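Local coordinates for aminoacyl-tRNA synthetase (Cryptosporidium parvum, PDB 5F9Z), which probably catalyses the ATP-dependent attachment of proline to its cognate tRNA, acting as a class II prolyl-tRNA synthetase, and binds halofuginone together with an ATP analogue, at residues R140-K145 with H175-T180; I191-A196 with V207-K212. All coordinates share one frame; numbering follows the deposited sequence.

Contact 1 of 2, residues R140-K145 with H175-T180; sequences RDLPLK and HTAHST
Ala177 O is approached by two groups of the facing segment: Leu144 N donates to it at 3.0 Å. Just before the strand, Pro143 CA adds a CA-H contact to Ala177 O at 3.2 Å, bent to 121° at the hydrogen. The return bond, Ala177 N to Leu144 O at 2.8 Å, completes the hydrogen-bonded pair Leu144-Ala177; Lys145 and Thr176 form the adjoining non-hydrogen-bonded pair, their CA atoms 4.2 Å apart.

On the face carrying Ala177, Leu142 swings over the strand end with CG beside its own backbone N (chi1 -65°). That torsion lets CD2 reach Ala177 CB at 3.9 Å, while CD1 rests against the backbone at His178-Ser179. On the other face, the extended Lys145 chain slants past Thr176, CG to CG2 3.7 Å, and crosses the His178 side chain at about a right angle. Thr176 OG1 and His178 NE2 share a 2.8 Å hydrogen bond along their strand, and the same hydroxyl is hydrogen-bonded to Thr271 OG1 of strand 265-276. Glu183 holds His178 ND1, so both ring nitrogens are engaged and the ring's rotation is probably fixed. Lys145 NZ bonds to His73 O. Pro143, after a cis peptide, sets its CB obliquely near the ring.

The antiparallel pairing joins strands 144-153 and 168-178 of the class II synthetase catalytic core, where His175 touches the bound halofuginone.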
loop_
_atom_site.group_PDB
_atom_site.type_symbol
_atom_site.label_atom_id
_atom_site.label_comp_id
_atom_site.label_asym_id
_atom_site.label_seq_id
_atom_site.Cartn_x
_atom_site.Cartn_y
_atom_site.Cartn_z
ATOM N N ARG A 140 -5.561 35.067 5.517
ATOM C CA ARG A 140 -4.985 34.703 6.806
ATOM C C ARG A 140 -5.458 33.329 7.260
ATOM O O ARG A 140 -4.735 32.632 7.981
ATOM C CB ARG A 140 -5.344 35.753 7.858
ATOM C CG ARG A 140 -5.104 37.184 7.418
ATOM C CD ARG A 140 -5.549 38.163 8.490
ATOM N NE ARG A 140 -5.447 39.546 8.038
ATOM C CZ ARG A 140 -4.341 40.277 8.118
ATOM N NH1 ARG A 140 -4.340 41.528 7.680
ATOM N NH2 ARG A 140 -3.236 39.759 8.635
ATOM N N ASP A 141 -6.663 32.928 6.853
ATOM C CA ASP A 141 -7.196 31.610 7.174
ATOM C C ASP A 141 -6.537 30.500 6.369
ATOM O O ASP A 141 -6.865 29.327 6.581
ATOM C CB ASP A 141 -8.708 31.589 6.938
ATOM C CG ASP A 141 -9.437 32.665 7.720
ATOM O OD1 ASP A 141 -9.062 32.912 8.886
ATOM O OD2 ASP A 141 -10.381 33.266 7.167
ATOM N N LEU A 142 -5.630 30.839 5.460
ATOM C CA LEU A 142 -4.952 29.858 4.626
ATOM C C LEU A 142 -3.469 29.787 4.987
ATOM O O LEU A 142 -2.876 30.794 5.368
ATOM C CB LEU A 142 -5.133 30.206 3.145
ATOM C CG LEU A 142 -6.570 30.132 2.626
ATOM C CD1 LEU A 142 -6.647 30.581 1.178
ATOM C CD2 LEU A 142 -7.114 28.722 2.780
ATOM N N PRO A 143 -2.862 28.595 4.862
ATOM C CA PRO A 143 -3.478 27.360 4.369
ATOM C C PRO A 143 -4.282 26.591 5.417
ATOM O O PRO A 143 -3.918 26.565 6.593
ATOM C CB PRO A 143 -2.272 26.536 3.917
ATOM C CG PRO A 143 -1.188 26.956 4.840
ATOM C CD PRO A 143 -1.422 28.420 5.124
ATOM N N LEU A 144 -5.376 25.980 4.975
ATOM C CA LEU A 144 -6.160 25.064 5.791
ATOM C C LEU A 144 -5.827 23.640 5.370
ATOM O O LEU A 144 -5.919 23.306 4.186
ATOM C CB LEU A 144 -7.658 25.330 5.633
ATOM C CG LEU A 144 -8.607 24.371 6.354
ATOM C CD1 LEU A 144 -8.472 24.513 7.863
ATOM C CD2 LEU A 144 -10.045 24.601 5.914
ATOM N N LYS A 145 -5.430 22.810 6.333
ATOM C CA LYS A 145 -4.984 21.448 6.055
ATOM C C LYS A 145 -5.719 20.491 6.982
ATOM O O LYS A 145 -5.439 20.447 8.184
ATOM C CB LYS A 145 -3.471 21.320 6.227
ATOM C CG LYS A 145 -2.668 22.286 5.371
ATOM C CD LYS A 145 -1.180 22.126 5.618
ATOM C CE LYS A 145 -0.371 23.122 4.808
ATOM N NZ LYS A 145 1.088 22.977 5.065
ATOM N N HIS A 175 -7.285 16.908 2.855
ATOM C CA HIS A 175 -7.839 17.963 2.017
ATOM C C HIS A 175 -7.266 19.290 2.484
ATOM O O HIS A 175 -7.491 19.695 3.629
ATOM C CB HIS A 175 -9.369 17.977 2.082
ATOM C CG HIS A 175 -10.004 16.705 1.614
ATOM N ND1 HIS A 175 -10.529 16.556 0.347
ATOM C CD2 HIS A 175 -10.192 15.519 2.240
ATOM C CE1 HIS A 175 -11.016 15.335 0.216
ATOM N NE2 HIS A 175 -10.825 14.686 1.350
ATOM N N THR A 176 -6.523 19.955 1.606
ATOM C CA THR A 176 -5.882 21.218 1.930
ATOM C C THR A 176 -6.382 22.308 0.995
ATOM O O THR A 176 -6.824 22.036 -0.124
ATOM C CB THR A 176 -4.355 21.117 1.833
ATOM O OG1 THR A 176 -3.975 20.884 0.470
ATOM C CG2 THR A 176 -3.840 19.979 2.700
ATOM N N ALA A 177 -6.317 23.549 1.471
ATOM C CA ALA A 177 -6.664 24.722 0.685
ATOM C C ALA A 177 -5.570 25.764 0.857
ATOM O O ALA A 177 -5.095 25.996 1.972
ATOM C CB ALA A 177 -8.021 25.300 1.101
ATOM N N HIS A 178 -5.171 26.387 -0.248
ATOM C CA HIS A 178 -4.051 27.313 -0.250
ATOM C C HIS A 178 -4.430 28.584 -0.995
ATOM O O HIS A 178 -5.379 28.610 -1.785
ATOM C CB HIS A 178 -2.807 26.678 -0.886
ATOM C CG HIS A 178 -2.487 25.316 -0.354
ATOM N ND1 HIS A 178 -1.541 25.102 0.626
ATOM C CD2 HIS A 178 -2.994 24.097 -0.659
ATOM C CE1 HIS A 178 -1.477 23.811 0.898
ATOM N NE2 HIS A 178 -2.347 23.179 0.132
ATOM N N SER A 179 -3.670 29.648 -0.732
ATOM C CA SER A 179 -3.922 30.932 -1.372
ATOM C C SER A 179 -3.295 31.034 -2.756
ATOM O O SER A 179 -3.666 31.928 -3.524
ATOM C CB SER A 179 -3.403 32.072 -0.493
ATOM O OG SER A 179 -1.992 32.016 -0.365
ATOM N N THR A 180 -2.356 30.150 -3.089
ATOM C CA THR A 180 -1.690 30.169 -4.382
ATOM C C THR A 180 -1.622 28.760 -4.950
ATOM O O THR A 180 -1.561 27.775 -4.208
ATOM C CB THR A 180 -0.266 30.744 -4.288
ATOM O OG1 THR A 180 0.509 29.960 -3.373
ATOM C CG2 THR A 180 -0.293 32.193 -3.818
#

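Contact 2 of 2, residues I191-A196 with V207-K212; sequences ILNEYA and VVKGTK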
loop_
_atom_site.group_PDB
_atom_site.type_symbol
_atom_site.label_atom_id
_atom_site.label_comp_id
_atom_site.label_asym_id
_atom_site.label_seq_id
_atom_site.Cartn_x
_atom_site.Cartn_y
_atom_site.Cartn_z
ATOM N N ILE A 191 3.194 15.360 -0.355
ATOM C CA ILE A 191 2.434 14.184 0.055
ATOM C C ILE A 191 2.817 12.975 -0.789
ATOM O O ILE A 191 2.913 11.852 -0.280
ATOM C CB ILE A 191 0.924 14.474 -0.019
ATOM C CG1 ILE A 191 0.544 15.578 0.969
ATOM C CG2 ILE A 191 0.129 13.219 0.276
ATOM C CD1 ILE A 191 0.785 15.208 2.418
ATOM N N LEU A 192 3.051 13.182 -2.088
ATOM C CA LEU A 192 3.422 12.071 -2.959
ATOM C C LEU A 192 4.733 11.436 -2.514
ATOM O O LEU A 192 4.869 10.206 -2.520
ATOM C CB LEU A 192 3.521 12.546 -4.408
ATOM C CG LEU A 192 3.772 11.446 -5.440
ATOM C CD1 LEU A 192 2.577 10.509 -5.519
ATOM C CD2 LEU A 192 4.086 12.038 -6.803
ATOM N N ASN A 193 5.711 12.258 -2.123
ATOM C CA ASN A 193 6.975 11.717 -1.636
ATOM C C ASN A 193 6.783 10.949 -0.335
ATOM O O ASN A 193 7.454 9.937 -0.099
ATOM C CB ASN A 193 7.994 12.842 -1.453
ATOM C CG ASN A 193 8.455 13.431 -2.772
ATOM O OD1 ASN A 193 8.550 12.730 -3.779
ATOM N ND2 ASN A 193 8.743 14.729 -2.772
ATOM N N GLU A 194 5.869 11.410 0.525
ATOM C CA GLU A 194 5.582 10.675 1.752
ATOM C C GLU A 194 4.863 9.365 1.451
ATOM O O GLU A 194 5.110 8.350 2.112
ATOM C CB GLU A 194 4.755 11.537 2.707
ATOM C CG GLU A 194 5.417 12.848 3.121
ATOM C CD GLU A 194 6.569 12.663 4.098
ATOM O OE1 GLU A 194 6.960 11.509 4.373
ATOM O OE2 GLU A 194 7.085 13.685 4.599
ATOM N N TYR A 195 3.966 9.371 0.462
ATOM C CA TYR A 195 3.340 8.129 0.023
ATOM C C TYR A 195 4.385 7.152 -0.504
ATOM O O TYR A 195 4.378 5.966 -0.154
ATOM C CB TYR A 195 2.288 8.420 -1.048
ATOM C CG TYR A 195 0.970 8.924 -0.508
ATOM C CD1 TYR A 195 0.569 8.628 0.788
ATOM C CD2 TYR A 195 0.124 9.693 -1.296
ATOM C CE1 TYR A 195 -0.636 9.084 1.282
ATOM C CE2 TYR A 195 -1.085 10.152 -0.810
ATOM C CZ TYR A 195 -1.458 9.847 0.481
ATOM O OH TYR A 195 -2.659 10.303 0.973
ATOM N N ALA A 196 5.300 7.639 -1.349
ATOM C CA ALA A 196 6.385 6.792 -1.831
ATOM C C ALA A 196 7.274 6.320 -0.688
ATOM O O ALA A 196 7.812 5.209 -0.739
ATOM C CB ALA A 196 7.214 7.540 -2.874
ATOM N N VAL A 207 7.718 1.587 -5.762
ATOM C CA VAL A 207 6.673 2.269 -6.513
ATOM C C VAL A 207 7.328 3.272 -7.452
ATOM O O VAL A 207 8.475 3.682 -7.261
ATOM C CB VAL A 207 5.648 2.980 -5.599
ATOM C CG1 VAL A 207 4.866 1.964 -4.777
ATOM C CG2 VAL A 207 6.346 3.985 -4.696
ATOM N N VAL A 208 6.580 3.665 -8.479
ATOM C CA VAL A 208 7.050 4.608 -9.487
ATOM C C VAL A 208 6.255 5.897 -9.339
ATOM O O VAL A 208 5.034 5.910 -9.539
ATOM C CB VAL A 208 6.914 4.036 -10.907
ATOM C CG1 VAL A 208 7.342 5.069 -11.938
ATOM C CG2 VAL A 208 7.738 2.766 -11.047
ATOM N N LYS A 209 6.945 6.978 -8.985
ATOM C CA LYS A 209 6.310 8.284 -8.894
ATOM C C LYS A 209 6.117 8.869 -10.286
ATOM O O LYS A 209 7.007 8.792 -11.138
ATOM C CB LYS A 209 7.148 9.233 -8.036
ATOM C CG LYS A 209 7.184 8.857 -6.565
ATOM C CD LYS A 209 7.921 9.887 -5.726
ATOM C CE LYS A 209 9.418 9.832 -5.963
ATOM N NZ LYS A 209 10.164 10.566 -4.904
ATOM N N GLY A 210 4.944 9.447 -10.517
ATOM C CA GLY A 210 4.661 10.015 -11.821
ATOM C C GLY A 210 3.362 10.788 -11.809
ATOM O O GLY A 210 2.720 10.961 -10.770
ATOM N N THR A 211 2.983 11.252 -12.996
ATOM C CA THR A 211 1.769 12.027 -13.198
ATOM C C THR A 211 0.802 11.244 -14.075
ATOM O O THR A 211 1.202 10.660 -15.087
ATOM C CB THR A 211 2.082 13.380 -13.845
ATOM O OG1 THR A 211 3.041 14.085 -13.047
ATOM C CG2 THR A 211 0.819 14.222 -13.972
ATOM N N LYS A 212 -0.467 11.228 -13.679
ATOM C CA LYS A 212 -1.492 10.599 -14.496
ATOM C C LYS A 212 -1.699 11.384 -15.785
ATOM O O LYS A 212 -1.532 12.606 -15.830
ATOM C CB LYS A 212 -2.813 10.509 -13.732
ATOM C CG LYS A 212 -2.806 9.529 -12.573
ATOM C CD LYS A 212 -2.648 8.101 -13.060
ATOM C CE LYS A 212 -2.759 7.118 -11.909
ATOM N NZ LYS A 212 -2.531 5.717 -12.348
HETATM O O HOH W 1 9.952 10.005 -1.557
#
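Helix 191-196 and strand 208-211 run nearly antiparallel, at 153° between their N-to-C directions, and their axes come within 9.5 Å; Ala196 and Val207 have the nearest CA atoms, 6.5 Å apart. Lys209 makes the largest single contribution, through its aliphatic chain as well as its amine. The middle of that chain lies against Ala196, Lys209 CD meeting Ala196 CB at 3.8 Å, and the bend at chi3 (-73°) then turns the end toward Asn193. There NZ donates to Asn193 OD1 at 2.9 Å. The donor stands above the amide's carbonyl plane, 36° out of it, and therefore does not follow a lone-pair direction; the two side chains cross at about a right angle. A water donates to Asn193 O at 2.9 Å and accepts a weak bond from Lys209 NZ, so the amine's link to the helix backbone is indirect.

Besides this polar pair, the contact is mainly between aliphatic groups. Val207 CG2 approaches Ala196 CB at 4.1 Å, the small alanine letting the valine come near the helix backbone. Leu192, one turn earlier, brings CD2 to 4.3 Å from Lys209 CB and equally near Gly210 O, a looser touch.

This is a helix packed on a strand with antiparallel neighbours, within the class II synthetase core range. Strands 223-231 and 475-480 border strand 208-211, while helix 181-202 also packs through Tyr195 on strands 223-231 and 265-276, and through Ile191 on helix 53-71.

How the contacts relate
Contact 1 closes before contact 2 opens, and the chain between them is short: strand 168-178, which supplies residues 175-178, leads directly into helix 181-202, which supplies residues 191-196. Their centres are 22 Å apart and their nearest atoms about 6 Å, so they do not touch. Helix 181-202 nevertheless spans both, since Glu183 and Met187 near its start meet side chains of contact 1. The ligands relate to them unequally: the His175 side chain is about 4 Å from halofuginone and about 10 Å from the ATP analogue, whereas the Leu192 side chain stands about 11 Å and 9 Å from them, respectively.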